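Diaminopimelate decarboxylase (Aquifex aeolicus, PDB 2P3E) probably catalyses the pyridoxal 5'-phosphate-dependent decarboxylation of meso-diaminopimelate to L-lysine, the last step of lysine biosynthesis, as a homodimer. Local coordinates at residues 186-189 / 190-193; 214-217 / 218-222; 248-251 / 252-255; 257-260 / 261-265; 266-269 / 270-273. All blocks are in the same frame, centred on the assembly; numbering follows the deposited sequence.

Contact 1: residues 186-189 / 190-193; sequences EYEY and ASKL
Ser191 turns its hydroxyl back on the turn that precedes it: OG donates to Glu188 O at 2.7 Å, with the donor tilted 24° from the carbonyl plane. The torsion responsible sets OG between the backbone N and the carbonyl carbon (chi1 75°), which folds the hydroxyl over the carbonyl three residues earlier. The same oxygen receives a weak bond from Ser191 N. Among the backbone bonds, Ala190 N to Glu186 O (2.9 Å) and Ser191 N to Tyr187 O (3.0 Å) still span a full helical turn, whereas Lys192 N reaches only to Tyr189 O, at 3.2 Å. This shortening from i+4 to i+3 spacing accompanies the close of helix 183-191, which leads into strand 196-202 of the TIM-barrel domain. Apolar contact is carried by Tyr189 and Leu193, whose side chains slant across each other, Leu193 CD1 lying 3.8 Å from Tyr189 CE2. With CG opposite the backbone N (chi1 -178°), the tyrosine ring is carried forward along the helix to meet that methyl group. Its hydroxyl bonds to Asp136 of helix 132-145, the neighbouring barrel helix. Were Tyr189 replaced by an alanine, Leu193 CD1 would probably lose its aromatic partner and Asp136 that hydroxyl. On the inner face Ala190 rests on Ile151 and Ile198, and Tyr187 OH bonds to Gly200 O and Ile153 N.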
loop_
_atom_site.group_PDB
_atom_site.type_symbol
_atom_site.label_atom_id
_atom_site.label_comp_id
_atom_site.label_asym_id
_atom_site.label_seq_id
_atom_site.Cartn_x
_atom_site.Cartn_y
_atom_site.Cartn_z
ATOM N N GLU B 186 -28.726 -7.944 20.341
ATOM C CA GLU B 186 -28.264 -8.761 19.229
ATOM C C GLU B 186 -28.199 -10.248 19.555
ATOM O O GLU B 186 -28.430 -11.067 18.678
ATOM C CB GLU B 186 -26.916 -8.258 18.681
ATOM C CG GLU B 186 -27.077 -7.105 17.693
ATOM C CD GLU B 186 -25.777 -6.714 17.030
ATOM O OE1 GLU B 186 -25.086 -7.589 16.448
ATOM O OE2 GLU B 186 -25.446 -5.509 17.087
ATOM N N TYR B 187 -27.860 -10.592 20.797
ATOM C CA TYR B 187 -27.839 -11.994 21.228
ATOM C C TYR B 187 -29.256 -12.577 21.247
ATOM O O TYR B 187 -29.483 -13.718 20.824
ATOM C CB TYR B 187 -27.175 -12.141 22.605
ATOM C CG TYR B 187 -25.670 -12.239 22.516
ATOM C CD1 TYR B 187 -24.864 -11.120 22.728
ATOM C CD2 TYR B 187 -25.059 -13.445 22.189
ATOM C CE1 TYR B 187 -23.477 -11.204 22.625
ATOM C CE2 TYR B 187 -23.668 -13.546 22.086
ATOM C CZ TYR B 187 -22.890 -12.423 22.293
ATOM O OH TYR B 187 -21.524 -12.522 22.188
ATOM N N GLU B 188 -30.201 -11.768 21.716
ATOM C CA GLU B 188 -31.619 -12.143 21.685
ATOM C C GLU B 188 -32.120 -12.349 20.258
ATOM O O GLU B 188 -32.793 -13.334 19.975
ATOM C CB GLU B 188 -32.474 -11.112 22.431
ATOM C CG GLU B 188 -32.298 -11.154 23.969
ATOM C CD GLU B 188 -32.763 -12.472 24.601
ATOM O OE1 GLU B 188 -33.487 -13.244 23.918
ATOM O OE2 GLU B 188 -32.405 -12.735 25.788
ATOM N N TYR B 189 -31.749 -11.438 19.364
ATOM C CA TYR B 189 -32.090 -11.534 17.958
ATOM C C TYR B 189 -31.493 -12.797 17.328
ATOM O O TYR B 189 -32.199 -13.560 16.648
ATOM C CB TYR B 189 -31.642 -10.275 17.203
ATOM C CG TYR B 189 -32.017 -10.306 15.734
ATOM C CD1 TYR B 189 -33.294 -9.918 15.315
ATOM C CD2 TYR B 189 -31.105 -10.750 14.761
ATOM C CE1 TYR B 189 -33.649 -9.959 13.974
ATOM C CE2 TYR B 189 -31.448 -10.790 13.422
ATOM C CZ TYR B 189 -32.730 -10.402 13.036
ATOM O OH TYR B 189 -33.098 -10.443 11.711
ATOM N N ALA B 190 -30.203 -13.030 17.583
ATOM C CA ALA B 190 -29.503 -14.190 17.044
ATOM C C ALA B 190 -30.041 -15.533 17.550
ATOM O O ALA B 190 -29.928 -16.543 16.859
ATOM C CB ALA B 190 -27.990 -14.075 17.317
ATOM N N SER B 191 -30.612 -15.555 18.756
ATOM C CA SER B 191 -31.162 -16.802 19.313
ATOM C C SER B 191 -32.363 -17.323 18.514
ATOM O O SER B 191 -32.699 -18.519 18.589
ATOM C CB SER B 191 -31.569 -16.620 20.781
ATOM O OG SER B 191 -32.774 -15.883 20.853
ATOM N N LYS B 192 -32.999 -16.425 17.758
ATOM C CA LYS B 192 -34.179 -16.769 16.978
ATOM C C LYS B 192 -33.827 -17.222 15.552
ATOM O O LYS B 192 -34.710 -17.602 14.785
ATOM C CB LYS B 192 -35.170 -15.592 16.956
ATOM C CG LYS B 192 -35.760 -15.284 18.338
ATOM C CD LYS B 192 -36.932 -14.345 18.250
ATOM C CE LYS B 192 -36.530 -12.892 18.393
ATOM N NZ LYS B 192 -36.381 -12.504 19.827
ATOM N N LEU B 193 -32.539 -17.193 15.210
ATOM C CA LEU B 193 -32.077 -17.647 13.891
ATOM C C LEU B 193 -31.643 -19.107 13.933
ATOM O O LEU B 193 -30.623 -19.449 14.527
ATOM C CB LEU B 193 -30.974 -16.731 13.364
ATOM C CG LEU B 193 -31.413 -15.278 13.175
ATOM C CD1 LEU B 193 -30.225 -14.353 12.911
ATOM C CD2 LEU B 193 -32.466 -15.160 12.057
#

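Contact 2: residues 214-217 / 218-222; sequences PYRE and AVEKV
Arg216 and Glu220 run side by side along the outer face of helix 214-231, their ends pointing the same way. The guanidinium and carboxylate planes nevertheless stand 80° apart, so the salt bridge is single-pronged: Arg216 NH1 donates to Glu220 OE2 at 3.2 Å with an N-H...O angle of 164°. The acceptor lies at the edge of the guanidinium, in its plane, yet the donor comes to OE2 from above the carboxylate plane. A bend at chi3 (60°) folds the arginine back toward the following turn. With an alanine in place of Glu220, the Arg216 guanidinium would probably lose its partner along the helix and be freer to turn. Glu217 and Lys221 form a second i, i+4 pair, also alongside one another, but their contact is made through carbon: Lys221 CE is 3.7 Å from Glu217 OE2, while NZ stays 4.2 Å from that oxygen, beyond a salt bridge. Beneath them the backbone shows regular alpha-helical bonds, such as Val219 N to Tyr215 O (2.9 Å) and Glu220 N to Arg216 O (2.8 Å). The helix is the crossover of the beta-alpha-beta unit from strand 196-202 to strand 238-240. Its inner side is largely apolar, Val219 packing on Leu265, Leu268 and Leu269 of helix 258-269, while the Tyr215 hydroxyl bonds to Gly243 O, beside Gly244, a probable pyridoxal phosphate-binding residue. On the outer face, one single-pronged salt bridge and one looser pair of opposite charges probably lend modest electrostatic support to consecutive turns.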
loop_
_atom_site.group_PDB
_atom_site.type_symbol
_atom_site.label_atom_id
_atom_site.label_comp_id
_atom_site.label_asym_id
_atom_site.label_seq_id
_atom_site.Cartn_x
_atom_site.Cartn_y
_atom_site.Cartn_z
ATOM N N PRO B 214 -6.279 -0.630 30.463
ATOM C CA PRO B 214 -7.637 -0.716 29.884
ATOM C C PRO B 214 -8.183 -2.121 29.701
ATOM O O PRO B 214 -9.401 -2.289 29.622
ATOM C CB PRO B 214 -7.488 -0.054 28.505
ATOM C CG PRO B 214 -6.282 0.787 28.607
ATOM C CD PRO B 214 -5.359 0.098 29.570
ATOM N N TYR B 215 -7.315 -3.127 29.633
ATOM C CA TYR B 215 -7.794 -4.499 29.511
ATOM C C TYR B 215 -8.666 -4.923 30.699
ATOM O O TYR B 215 -9.598 -5.699 30.525
ATOM C CB TYR B 215 -6.640 -5.475 29.332
ATOM C CG TYR B 215 -6.083 -5.527 27.906
ATOM C CD1 TYR B 215 -6.690 -6.332 26.915
ATOM C CD2 TYR B 215 -4.951 -4.806 27.569
ATOM C CE1 TYR B 215 -6.161 -6.386 25.589
ATOM C CE2 TYR B 215 -4.413 -4.846 26.275
ATOM C CZ TYR B 215 -5.020 -5.629 25.285
ATOM O OH TYR B 215 -4.454 -5.645 24.012
ATOM N N ARG B 216 -8.357 -4.433 31.898
ATOM C CA ARG B 216 -9.126 -4.835 33.077
ATOM C C ARG B 216 -10.604 -4.453 32.914
ATOM O O ARG B 216 -11.456 -5.331 32.946
ATOM C CB ARG B 216 -8.534 -4.275 34.381
ATOM C CG ARG B 216 -8.972 -5.075 35.625
ATOM C CD ARG B 216 -9.048 -4.226 36.913
ATOM N NE ARG B 216 -9.999 -3.126 36.773
ATOM C CZ ARG B 216 -11.319 -3.228 36.920
ATOM N NH1 ARG B 216 -11.898 -4.388 37.245
ATOM N NH2 ARG B 216 -12.070 -2.155 36.725
ATOM N N GLU B 217 -10.890 -3.166 32.690
ATOM C CA GLU B 217 -12.271 -2.682 32.562
ATOM C C GLU B 217 -12.962 -3.334 31.377
ATOM O O GLU B 217 -14.125 -3.725 31.473
ATOM C CB GLU B 217 -12.350 -1.146 32.428
ATOM C CG GLU B 217 -13.812 -0.615 32.341
ATOM C CD GLU B 217 -13.917 0.906 32.201
ATOM O OE1 GLU B 217 -12.881 1.590 32.054
ATOM O OE2 GLU B 217 -15.066 1.417 32.237
ATOM N N ALA B 218 -12.228 -3.446 30.270
ATOM C CA ALA B 218 -12.745 -4.055 29.043
ATOM C C ALA B 218 -13.217 -5.472 29.295
ATOM O O ALA B 218 -14.368 -5.813 29.006
ATOM C CB ALA B 218 -11.672 -4.027 27.933
ATOM N N VAL B 219 -12.320 -6.297 29.832
ATOM C CA VAL B 219 -12.633 -7.691 30.140
ATOM C C VAL B 219 -13.703 -7.802 31.248
ATOM O O VAL B 219 -14.528 -8.711 31.220
ATOM C CB VAL B 219 -11.333 -8.515 30.467
ATOM C CG1 VAL B 219 -11.655 -9.934 30.907
ATOM C CG2 VAL B 219 -10.393 -8.541 29.236
ATOM N N GLU B 220 -13.697 -6.864 32.192
ATOM C CA GLU B 220 -14.737 -6.811 33.231
ATOM C C GLU B 220 -16.118 -6.694 32.598
ATOM O O GLU B 220 -17.032 -7.430 32.953
ATOM C CB GLU B 220 -14.482 -5.654 34.193
ATOM C CG GLU B 220 -15.475 -5.549 35.324
ATOM C CD GLU B 220 -15.441 -4.175 35.967
ATOM O OE1 GLU B 220 -15.769 -3.183 35.263
ATOM O OE2 GLU B 220 -15.085 -4.076 37.164
ATOM N N LYS B 221 -16.248 -5.803 31.622
ATOM C CA LYS B 221 -17.512 -5.643 30.889
ATOM C C LYS B 221 -17.933 -6.928 30.190
ATOM O O LYS B 221 -19.109 -7.287 30.194
ATOM C CB LYS B 221 -17.408 -4.508 29.855
ATOM C CG LYS B 221 -17.020 -3.142 30.404
ATOM C CD LYS B 221 -18.101 -2.523 31.252
ATOM C CE LYS B 221 -17.718 -1.089 31.652
ATOM N NZ LYS B 221 -18.815 -0.505 32.485
ATOM N N VAL B 222 -16.972 -7.607 29.564
ATOM C CA VAL B 222 -17.248 -8.872 28.889
ATOM C C VAL B 222 -17.660 -9.965 29.876
ATOM O O VAL B 222 -18.577 -10.750 29.591
ATOM C CB VAL B 222 -16.056 -9.334 28.012
ATOM C CG1 VAL B 222 -16.231 -10.790 27.585
ATOM C CG2 VAL B 222 -15.948 -8.434 26.773
#

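Contact 3: residues 248-251 / 252-255; sequences KYKP and EDKE
Asp253 OD2 is gripped by two successive backbone amides, Lys250 N at 2.9 Å and Tyr249 N at 3.0 Å. The two approach differently: Tyr249 N is met by the anti lone pair of OD2, whereas Lys250 N, though its bond is nearly straight at 175°, comes from above the carboxylate plane. Together they fix the rotation of the carboxylate, which in turn holds the chain of the first segment in a curve around it. The main chain adds its own closure, Asp253 N donating to Lys250 O at 2.9 Å in a type I beta turn. Lys248 spans the loop from its other side. Its chain runs out extended and bends only at chi4 (70°), bringing NZ to Asp253 O (2.9 Å, in the carbonyl plane) and to Pro251 O (2.8 Å, above the plane). The same ammonium forms a salt bridge with Glu6 and a cation-pi contact with Tyr7, tying the loop to helix 3-7. Farther along, Glu255 OE1 accepts Lys248 N at 2.9 Å through its anti lone pair, while OE2 pairs with Arg47. Glu252 folds back over the turn, its OE1 3.4 Å from Pro251 CD. A type I turn with its aspartate bonded to two preceding main-chain amides thus shapes the loop after strand 238-240 that carries Tyr249, whose hydroxyl bonds to Arg282, a residue that probably binds both cofactor and substrate.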
loop_
_atom_site.group_PDB
_atom_site.type_symbol
_atom_site.label_atom_id
_atom_site.label_comp_id
_atom_site.label_asym_id
_atom_site.label_seq_id
_atom_site.Cartn_x
_atom_site.Cartn_y
_atom_site.Cartn_z
ATOM N N LYS B 248 7.854 -2.991 21.543
ATOM C CA LYS B 248 8.839 -1.927 21.602
ATOM C C LYS B 248 9.127 -1.425 20.199
ATOM O O LYS B 248 9.622 -2.159 19.352
ATOM C CB LYS B 248 10.115 -2.427 22.294
ATOM C CG LYS B 248 11.191 -1.324 22.524
ATOM C CD LYS B 248 12.556 -1.948 22.828
ATOM C CE LYS B 248 13.564 -0.884 23.273
ATOM N NZ LYS B 248 13.219 -0.369 24.634
ATOM N N TYR B 249 8.790 -0.163 19.944
ATOM C CA TYR B 249 9.217 0.506 18.715
ATOM C C TYR B 249 10.311 1.545 18.994
ATOM O O TYR B 249 11.330 1.581 18.312
ATOM C CB TYR B 249 8.035 1.201 18.031
ATOM C CG TYR B 249 7.128 0.274 17.238
ATOM C CD1 TYR B 249 7.546 -0.279 16.016
ATOM C CD2 TYR B 249 5.843 -0.011 17.692
ATOM C CE1 TYR B 249 6.694 -1.129 15.263
ATOM C CE2 TYR B 249 4.976 -0.852 16.953
ATOM C CZ TYR B 249 5.423 -1.415 15.750
ATOM O OH TYR B 249 4.600 -2.249 15.026
ATOM N N LYS B 250 10.066 2.399 19.988
ATOM C CA LYS B 250 10.997 3.459 20.361
ATOM C C LYS B 250 11.970 2.973 21.443
ATOM O O LYS B 250 11.618 2.095 22.251
ATOM C CB LYS B 250 10.218 4.697 20.827
ATOM C CG LYS B 250 9.434 5.350 19.733
ATOM C CD LYS B 250 8.391 6.276 20.303
ATOM C CE LYS B 250 7.802 7.133 19.234
ATOM N NZ LYS B 250 6.843 8.103 19.817
ATOM N N PRO B 251 13.205 3.518 21.455
ATOM C CA PRO B 251 14.205 3.073 22.440
ATOM C C PRO B 251 13.678 3.139 23.875
ATOM O O PRO B 251 14.019 2.272 24.685
ATOM C CB PRO B 251 15.354 4.073 22.250
ATOM C CG PRO B 251 15.230 4.485 20.816
ATOM C CD PRO B 251 13.743 4.576 20.576
ATOM N N GLU B 252 12.832 4.130 24.157
ATOM C CA GLU B 252 12.252 4.358 25.488
ATOM C C GLU B 252 10.984 3.543 25.791
ATOM O O GLU B 252 10.528 3.544 26.935
ATOM C CB GLU B 252 11.964 5.853 25.710
ATOM C CG GLU B 252 10.808 6.433 24.856
ATOM C CD GLU B 252 11.265 6.969 23.478
ATOM O OE1 GLU B 252 12.344 6.582 22.985
ATOM O OE2 GLU B 252 10.528 7.790 22.893
ATOM N N ASP B 253 10.425 2.855 24.781
ATOM C CA ASP B 253 9.239 2.017 24.960
ATOM C C ASP B 253 9.554 0.832 25.864
ATOM O O ASP B 253 10.581 0.185 25.707
ATOM C CB ASP B 253 8.710 1.450 23.609
ATOM C CG ASP B 253 7.954 2.475 22.763
ATOM O OD1 ASP B 253 7.580 3.557 23.252
ATOM O OD2 ASP B 253 7.698 2.165 21.582
ATOM N N LYS B 254 8.642 0.526 26.781
ATOM C CA LYS B 254 8.754 -0.667 27.604
ATOM C C LYS B 254 7.551 -1.522 27.273
ATOM O O LYS B 254 6.426 -1.137 27.595
ATOM C CB LYS B 254 8.746 -0.308 29.091
ATOM C CG LYS B 254 8.860 -1.529 30.001
ATOM N N GLU B 255 7.758 -2.662 26.618
ATOM C CA GLU B 255 6.595 -3.454 26.191
ATOM C C GLU B 255 6.096 -4.374 27.314
ATOM O O GLU B 255 6.894 -4.863 28.108
ATOM C CB GLU B 255 6.897 -4.257 24.921
ATOM C CG GLU B 255 7.862 -5.422 25.120
ATOM C CD GLU B 255 8.132 -6.212 23.857
ATOM O OE1 GLU B 255 8.015 -5.668 22.732
ATOM O OE2 GLU B 255 8.486 -7.406 23.992
#

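Contact 4: residues 257-260 / 261-265; sequences APQD and LADLL
Gln259 and Asp263 are joined by a side-chain hydrogen bond one helical turn apart, NE2 donating to OD1 at 3.0 Å and 163°. The acceptor lies in the amide plane, but NE2 meets OD1 from above the carboxylate plane, the two side chains crossing at about a right angle with their flat groups turned 46° apart. The bend that permits this is at chi2 of Gln259 (59°), which curls the amide toward the next turn. Asp263 N also bonds to Gln259 O, at 2.9 Å, so the two residues are linked through both backbone and side chain. A water donates to Asp260 OD1 at 3.1 Å and more weakly to Asp263 OD2, bridging the two carboxylates and probably easing the repulsion between them. Asp260 OD2 in turn accepts Ala257 N at 2.7 Å. Since Ala257 is the N-cap residue, this bond from the N3 side chain back to the N-cap amide is one half of a capping box, the alanine methyl having no acceptor to supply the other half. The helix begun here, 258-269, crosses over between strands 238-240 and 275-278 of the barrel. Backbone bonds continue with Ala262 N to Pro258 O (3.0 Å) and Leu264 N to Asp260 O (3.0 Å). Outside this polar face, Pro258 packs on Ala50, Tyr51 and Ala54 of helix 41-54, and Leu261 and Leu264 pack on Tyr215 of helix 214-231.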
loop_
_atom_site.group_PDB
_atom_site.type_symbol
_atom_site.label_atom_id
_atom_site.label_comp_id
_atom_site.label_asym_id
_atom_site.label_seq_id
_atom_site.Cartn_x
_atom_site.Cartn_y
_atom_site.Cartn_z
ATOM N N ALA B 257 4.529 -7.918 28.818
ATOM C CA ALA B 257 4.670 -9.337 28.489
ATOM C C ALA B 257 3.303 -10.011 28.559
ATOM O O ALA B 257 2.404 -9.513 29.248
ATOM C CB ALA B 257 5.639 -10.012 29.451
ATOM N N PRO B 258 3.126 -11.135 27.840
ATOM C CA PRO B 258 1.895 -11.892 28.049
ATOM C C PRO B 258 1.621 -12.200 29.526
ATOM O O PRO B 258 0.481 -12.116 29.964
ATOM C CB PRO B 258 2.140 -13.175 27.248
ATOM C CG PRO B 258 3.034 -12.724 26.123
ATOM C CD PRO B 258 3.957 -11.720 26.766
ATOM N N GLN B 259 2.663 -12.541 30.283
ATOM C CA GLN B 259 2.488 -12.801 31.721
ATOM C C GLN B 259 1.915 -11.611 32.497
ATOM O O GLN B 259 1.172 -11.819 33.475
ATOM C CB GLN B 259 3.789 -13.288 32.392
ATOM C CG GLN B 259 3.543 -13.871 33.801
ATOM C CD GLN B 259 2.577 -15.058 33.794
ATOM O OE1 GLN B 259 2.778 -16.050 33.077
ATOM N NE2 GLN B 259 1.529 -14.967 34.597
ATOM N N ASP B 260 2.263 -10.387 32.092
ATOM C CA ASP B 260 1.657 -9.185 32.694
ATOM C C ASP B 260 0.142 -9.109 32.470
ATOM O O ASP B 260 -0.602 -8.687 33.368
ATOM C CB ASP B 260 2.314 -7.888 32.197
ATOM C CG ASP B 260 3.805 -7.869 32.425
ATOM O OD1 ASP B 260 4.229 -8.311 33.509
ATOM O OD2 ASP B 260 4.554 -7.424 31.519
ATOM N N LEU B 261 -0.305 -9.496 31.271
ATOM C CA LEU B 261 -1.734 -9.534 30.965
ATOM C C LEU B 261 -2.418 -10.631 31.754
ATOM O O LEU B 261 -3.504 -10.416 32.289
ATOM C CB LEU B 261 -1.980 -9.716 29.463
ATOM C CG LEU B 261 -3.444 -9.680 29.009
ATOM C CD1 LEU B 261 -4.091 -8.298 29.203
ATOM C CD2 LEU B 261 -3.578 -10.164 27.541
ATOM N N ALA B 262 -1.773 -11.797 31.853
ATOM C CA ALA B 262 -2.341 -12.904 32.616
ATOM C C ALA B 262 -2.522 -12.516 34.091
ATOM O O ALA B 262 -3.548 -12.837 34.690
ATOM C CB ALA B 262 -1.479 -14.164 32.482
ATOM N N ASP B 263 -1.528 -11.820 34.647
ATOM C CA ASP B 263 -1.570 -11.320 36.033
ATOM C C ASP B 263 -2.704 -10.319 36.238
ATOM O O ASP B 263 -3.461 -10.388 37.228
ATOM C CB ASP B 263 -0.239 -10.650 36.416
ATOM C CG ASP B 263 0.945 -11.642 36.504
ATOM O OD1 ASP B 263 0.741 -12.870 36.554
ATOM O OD2 ASP B 263 2.103 -11.176 36.502
ATOM N N LEU B 264 -2.827 -9.384 35.304
ATOM C CA LEU B 264 -3.877 -8.393 35.372
ATOM C C LEU B 264 -5.272 -9.034 35.354
ATOM O O LEU B 264 -6.182 -8.539 36.026
ATOM C CB LEU B 264 -3.751 -7.391 34.222
ATOM C CG LEU B 264 -4.763 -6.228 34.211
ATOM C CD1 LEU B 264 -4.527 -5.246 35.384
ATOM C CD2 LEU B 264 -4.756 -5.507 32.864
ATOM N N LEU B 265 -5.436 -10.121 34.592
ATOM C CA LEU B 265 -6.772 -10.679 34.331
ATOM C C LEU B 265 -7.114 -11.945 35.121
ATOM O O LEU B 265 -8.240 -12.429 35.045
ATOM C CB LEU B 265 -6.966 -10.959 32.820
ATOM C CG LEU B 265 -6.793 -9.816 31.807
ATOM C CD1 LEU B 265 -7.049 -10.333 30.389
ATOM C CD2 LEU B 265 -7.710 -8.624 32.120
HETATM O O HOH W 1 2.590 -7.849 36.129
#

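Contact 5: residues 266-269 / 270-273; sequences KDLL and ENVK
Asn271 folds back on Leu268, and its atoms lie along the carbonyl of that residue. CB lies 3.4 Å from Leu268 O and CG 3.6 Å from it. At the tip, ND2 closes to 2.9 Å and donates to the same oxygen, with an N-H...O angle of 143° and the acceptor tilted 24° from the amide plane. The first torsion places CG opposite the carbonyl carbon, beside the backbone N (chi1 -67°), which keeps the amide on the side of the preceding turn. Asn271 N donates to Leu268 O as well, at 3.3 Å, and both donors come from the same face of the carbonyl plane. One residue thus grips one carbonyl twice. This happens where helix 258-269 runs out, ahead of strand 275-278 in the TIM barrel, and the side-chain amide supplies an extra donor to a carbonyl of the last turn. Glu270 N shares itself between Lys266 O and Asp267 O, both bonds weak. The chain then passes through a type I beta turn from Leu269 to Val272, closed by Val272 N to Leu269 O at 3.1 Å. Val272 CG2 sits 3.3 Å from that oxygen and only loosely near the Leu269 side chain, 4.5 Å from its CD2. On the inner side Val272 packs on Tyr226 of helix 214-231, and the Tyr226 hydroxyl also accepts Lys273 N.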
loop_
_atom_site.group_PDB
_atom_site.type_symbol
_atom_site.label_atom_id
_atom_site.label_comp_id
_atom_site.label_asym_id
_atom_site.label_seq_id
_atom_site.Cartn_x
_atom_site.Cartn_y
_atom_site.Cartn_z
ATOM N N LYS B 266 -6.145 -12.492 35.856
ATOM C CA LYS B 266 -6.325 -13.784 36.527
ATOM C C LYS B 266 -7.612 -13.816 37.358
ATOM O O LYS B 266 -8.468 -14.683 37.163
ATOM C CB LYS B 266 -5.130 -14.124 37.426
ATOM C CG LYS B 266 -5.245 -15.522 38.058
ATOM C CD LYS B 266 -4.399 -15.671 39.313
ATOM C CE LYS B 266 -4.489 -17.118 39.847
ATOM N NZ LYS B 266 -3.307 -17.425 40.690
ATOM N N ASP B 267 -7.748 -12.856 38.267
ATOM C CA ASP B 267 -8.863 -12.888 39.211
ATOM C C ASP B 267 -10.197 -12.673 38.494
ATOM O O ASP B 267 -11.183 -13.344 38.790
ATOM C CB ASP B 267 -8.654 -11.888 40.344
ATOM C CG ASP B 267 -7.529 -12.305 41.288
ATOM O OD1 ASP B 267 -6.984 -13.419 41.172
ATOM O OD2 ASP B 267 -7.160 -11.493 42.150
ATOM N N LEU B 268 -10.197 -11.759 37.530
ATOM C CA LEU B 268 -11.349 -11.522 36.684
ATOM C C LEU B 268 -11.812 -12.790 35.951
ATOM O O LEU B 268 -13.005 -13.090 35.936
ATOM C CB LEU B 268 -11.019 -10.398 35.703
ATOM C CG LEU B 268 -12.083 -9.561 35.013
ATOM C CD1 LEU B 268 -13.195 -9.092 35.974
ATOM C CD2 LEU B 268 -11.403 -8.356 34.348
ATOM N N LEU B 269 -10.871 -13.539 35.370
ATOM C CA LEU B 269 -11.196 -14.739 34.588
ATOM C C LEU B 269 -11.528 -15.959 35.448
ATOM O O LEU B 269 -12.085 -16.948 34.953
ATOM C CB LEU B 269 -10.082 -15.077 33.584
ATOM C CG LEU B 269 -9.772 -14.014 32.519
ATOM C CD1 LEU B 269 -8.567 -14.394 31.672
ATOM C CD2 LEU B 269 -11.002 -13.698 31.644
ATOM N N GLU B 270 -11.195 -15.903 36.733
ATOM C CA GLU B 270 -11.632 -16.956 37.644
ATOM C C GLU B 270 -13.166 -17.024 37.735
ATOM O O GLU B 270 -13.716 -18.070 38.091
ATOM C CB GLU B 270 -10.964 -16.818 39.016
ATOM C CG GLU B 270 -11.303 -17.923 40.017
ATOM C CD GLU B 270 -11.203 -19.370 39.462
ATOM O OE1 GLU B 270 -10.203 -19.719 38.792
ATOM O OE2 GLU B 270 -12.137 -20.167 39.725
ATOM N N ASN B 271 -13.849 -15.941 37.361
ATOM C CA ASN B 271 -15.312 -15.895 37.369
ATOM C C ASN B 271 -15.967 -16.711 36.256
ATOM O O ASN B 271 -17.175 -16.916 36.274
ATOM C CB ASN B 271 -15.801 -14.451 37.247
ATOM C CG ASN B 271 -15.464 -13.608 38.471
ATOM O OD1 ASN B 271 -15.939 -13.877 39.575
ATOM N ND2 ASN B 271 -14.661 -12.573 38.270
ATOM N N VAL B 272 -15.183 -17.139 35.270
ATOM C CA VAL B 272 -15.779 -17.739 34.078
ATOM C C VAL B 272 -15.327 -19.173 33.799
ATOM O O VAL B 272 -14.195 -19.557 34.106
ATOM C CB VAL B 272 -15.598 -16.826 32.835
ATOM C CG1 VAL B 272 -16.097 -15.405 33.141
ATOM C CG2 VAL B 272 -14.171 -16.795 32.390
ATOM N N LYS B 273 -16.238 -19.961 33.244
ATOM C CA LYS B 273 -15.956 -21.338 32.858
ATOM C C LYS B 273 -15.537 -21.433 31.387
ATOM O O LYS B 273 -14.992 -22.454 30.959
ATOM C CB LYS B 273 -17.194 -22.227 33.069
ATOM C CG LYS B 273 -17.586 -22.463 34.515
ATOM C CD LYS B 273 -18.618 -23.609 34.605
ATOM C CE LYS B 273 -19.979 -23.168 34.087
ATOM N NZ LYS B 273 -20.975 -24.304 34.194
#

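How the contacts relate
Contacts 4 and 5 occupy the two ends of helix 258-269, and contact 2 lies on the neighbouring helix 214-231, meeting both along an apolar seam between the two helices. Contact 5 is a surface contact; the other four are partly buried. Contact 1 closes another barrel helix, with about 8 Å between its nearest atoms and those of contact 2. Chemistry follows place: charged pairs on the exposed face in contact 2, half a capping box at the start of a helix in contact 4, side-chain donors to last-turn carbonyls in contacts 1 and 5, and side-chain to main-chain bonds shaping a loop in contact 3, beside the probable substrate site.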